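Local atomic coordinates of uncharacterized protein (Xanthomonas axonopodis pv. citri, PDB entry 3OV5), a protein that probably acts in the Xanthomonadaceae type IV secretion system at the bacterial outer membrane, as its VirB7 component. Residues A[38-47]-A[58-66]. Numbering follows the deposited sequence.
Sequences YTLIGPVSAI and ELSAVYAAQ
Pro43 and Val62 bring the two backbones within 6.5 Å at CA, and the chains run antiparallel, Ile47 beside Glu58 and Tyr38 out toward Gln66. This is the N0 fold known from outer membrane transport proteins: the loop between strands 29-32 and 48-49, with the 3-10 turn 42-46 in it, lies against the C-terminal half of helix 52-63. Tyr63 makes the closest approach, through its hydroxyl. Its CG sits anti to the carbonyl carbon (chi1 -72°), which sends the ring across to the backbone of 39-41, where OH donates to Thr39 O at 2.7 Å. That carbonyl lies at the ring edge, the donor tilted 19° from the carbonyl plane. Ile41 CG1, Val44 CG2 and Tyr38 CB gather obliquely about the ring, while Leu15 of helix 15-24 and Val68 also touch Tyr63. The preceding residue, Val62, spreads its two methyls: CG1 meets Ile41 CD1 at 3.5 Å, and CG2 packs on Pro43 CB. Val44 sets CG2 against Val62 CG1 and Leu59 CD1, the latter 3.9 Å away, joining the core that Leu59 shares with Leu15, Met18 and Leu19. Ile47 CG1 runs alongside the Glu58 chain, with CD1 against Glu58 CB and the backbone N of Leu59. At the Tyr38 end, Gln66 stands with CG over one face of the ring and NE2 3.2 Å from Tyr38 CE1, the amide 78° to the ring. The Glu58 carboxylate is held twice: OE2 bonds Gln54, and a water donates to both Glu58 OE1, at 2.8 Å, and Ala46 O, at 2.9 Å.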
# COMPACT_ATOMS: atom_id res chain seq x y z
N TYR A 38 -2.04 2.87 -10.26
CA TYR A 38 -1.15 4.03 -10.35
C TYR A 38 0.26 3.55 -10.30
O TYR A 38 0.60 2.60 -9.59
CB TYR A 38 -1.35 5.00 -9.17
CG TYR A 38 -2.66 5.68 -9.26
CD1 TYR A 38 -2.88 6.68 -10.23
CD2 TYR A 38 -3.72 5.33 -8.44
CE1 TYR A 38 -4.09 7.27 -10.40
CE2 TYR A 38 -4.94 5.97 -8.59
CZ TYR A 38 -5.11 6.91 -9.58
OH TYR A 38 -6.30 7.54 -9.74
N THR A 39 1.15 4.23 -11.03
CA THR A 39 2.55 3.93 -10.89
C THR A 39 2.99 4.26 -9.47
O THR A 39 2.41 5.09 -8.78
CB THR A 39 3.37 4.64 -11.94
OG1 THR A 39 4.61 3.94 -12.06
CG2 THR A 39 3.65 6.02 -11.56
N LEU A 40 4.08 3.62 -9.03
CA LEU A 40 4.75 4.01 -7.82
C LEU A 40 5.46 5.33 -8.05
O LEU A 40 6.24 5.46 -9.01
CB LEU A 40 5.77 2.94 -7.39
CG LEU A 40 5.13 1.58 -7.08
CD1 LEU A 40 6.20 0.52 -6.79
CD2 LEU A 40 4.18 1.66 -5.91
N ILE A 41 5.25 6.29 -7.16
CA ILE A 41 5.98 7.56 -7.23
C ILE A 41 7.19 7.53 -6.32
O ILE A 41 7.26 6.74 -5.38
CB ILE A 41 5.04 8.76 -6.95
CG1 ILE A 41 4.37 8.67 -5.58
CG2 ILE A 41 4.01 8.83 -8.04
CD1 ILE A 41 3.71 10.00 -5.19
N GLY A 42 8.15 8.40 -6.62
CA GLY A 42 9.40 8.43 -5.89
C GLY A 42 9.33 8.27 -4.38
O GLY A 42 10.12 7.52 -3.84
N PRO A 43 8.42 8.98 -3.68
CA PRO A 43 8.34 8.88 -2.22
C PRO A 43 8.12 7.46 -1.69
O PRO A 43 8.41 7.20 -0.53
CB PRO A 43 7.17 9.83 -1.86
CG PRO A 43 7.02 10.72 -2.96
CD PRO A 43 7.60 10.09 -4.19
N VAL A 44 7.57 6.57 -2.51
CA VAL A 44 7.42 5.18 -2.06
C VAL A 44 8.78 4.55 -1.74
O VAL A 44 8.86 3.63 -0.92
CB VAL A 44 6.65 4.34 -3.11
CG1 VAL A 44 6.51 2.91 -2.70
CG2 VAL A 44 5.29 4.90 -3.38
N SER A 45 9.85 5.06 -2.38
CA SER A 45 11.20 4.53 -2.16
C SER A 45 11.69 4.76 -0.73
O SER A 45 12.66 4.13 -0.30
CB SER A 45 12.13 5.09 -3.22
OG SER A 45 11.76 4.52 -4.48
N ALA A 46 11.04 5.62 0.05
CA ALA A 46 11.41 5.84 1.44
C ALA A 46 10.95 4.71 2.36
O ALA A 46 11.43 4.62 3.49
CB ALA A 46 10.84 7.18 1.92
N ILE A 47 10.00 3.88 1.92
CA ILE A 47 9.39 2.93 2.84
C ILE A 47 10.27 1.71 3.00
O ILE A 47 10.63 1.05 2.01
CB ILE A 47 8.01 2.51 2.33
CG1 ILE A 47 7.12 3.76 2.16
CG2 ILE A 47 7.40 1.48 3.27
CD1 ILE A 47 5.75 3.45 1.53
N GLU A 58 2.52 4.88 5.79
CA GLU A 58 3.41 5.68 4.95
C GLU A 58 2.88 5.73 3.52
O GLU A 58 2.87 6.79 2.88
CB GLU A 58 4.83 5.12 4.94
CG GLU A 58 5.59 5.27 6.24
CD GLU A 58 7.05 4.87 6.08
OE1 GLU A 58 7.72 5.51 5.26
OE2 GLU A 58 7.51 3.94 6.79
N LEU A 59 2.48 4.58 3.02
CA LEU A 59 1.96 4.51 1.65
C LEU A 59 0.70 5.34 1.49
O LEU A 59 0.50 6.03 0.48
CB LEU A 59 1.75 3.06 1.27
CG LEU A 59 1.45 2.79 -0.20
CD1 LEU A 59 2.59 3.25 -1.10
CD2 LEU A 59 1.17 1.31 -0.40
N SER A 60 -0.18 5.24 2.49
CA SER A 60 -1.37 6.06 2.53
C SER A 60 -1.03 7.55 2.38
O SER A 60 -1.65 8.26 1.60
CB SER A 60 -2.10 5.80 3.84
OG SER A 60 -3.40 6.36 3.79
N ALA A 61 -0.05 8.02 3.14
CA ALA A 61 0.33 9.42 3.10
C ALA A 61 0.84 9.80 1.70
O ALA A 61 0.59 10.92 1.23
CB ALA A 61 1.36 9.73 4.14
N VAL A 62 1.56 8.88 1.04
CA VAL A 62 2.09 9.16 -0.29
C VAL A 62 0.97 9.42 -1.29
O VAL A 62 1.12 10.27 -2.17
CB VAL A 62 3.02 8.02 -0.74
CG1 VAL A 62 3.39 8.17 -2.19
CG2 VAL A 62 4.27 7.95 0.13
N TYR A 63 -0.14 8.66 -1.16
CA TYR A 63 -1.25 8.75 -2.10
C TYR A 63 -2.41 9.60 -1.58
O TYR A 63 -3.44 9.73 -2.25
CB TYR A 63 -1.69 7.34 -2.58
CG TYR A 63 -0.67 6.74 -3.51
CD1 TYR A 63 0.43 6.04 -3.01
CD2 TYR A 63 -0.78 6.92 -4.89
CE1 TYR A 63 1.41 5.55 -3.89
CE2 TYR A 63 0.20 6.43 -5.78
CZ TYR A 63 1.29 5.75 -5.25
OH TYR A 63 2.32 5.27 -6.05
N ALA A 64 -2.26 10.23 -0.42
CA ALA A 64 -3.35 11.02 0.18
C ALA A 64 -3.77 12.17 -0.70
O ALA A 64 -4.97 12.48 -0.76
CB ALA A 64 -2.94 11.54 1.55
N ALA A 65 -2.81 12.84 -1.35
CA ALA A 65 -3.18 14.02 -2.16
C ALA A 65 -3.94 13.63 -3.41
O ALA A 65 -4.59 14.50 -4.02
CB ALA A 65 -1.93 14.83 -2.52
N GLN A 66 -3.87 12.36 -3.82
CA GLN A 66 -4.70 11.79 -4.87
C GLN A 66 -6.09 11.38 -4.37
O GLN A 66 -6.92 10.94 -5.15
CB GLN A 66 -3.92 10.62 -5.49
CG GLN A 66 -4.51 9.94 -6.70
CD GLN A 66 -4.58 10.79 -7.95
OE1 GLN A 66 -4.52 12.01 -7.91
NE2 GLN A 66 -4.64 10.15 -9.09
O HOH W 1 10.35 6.29 5.63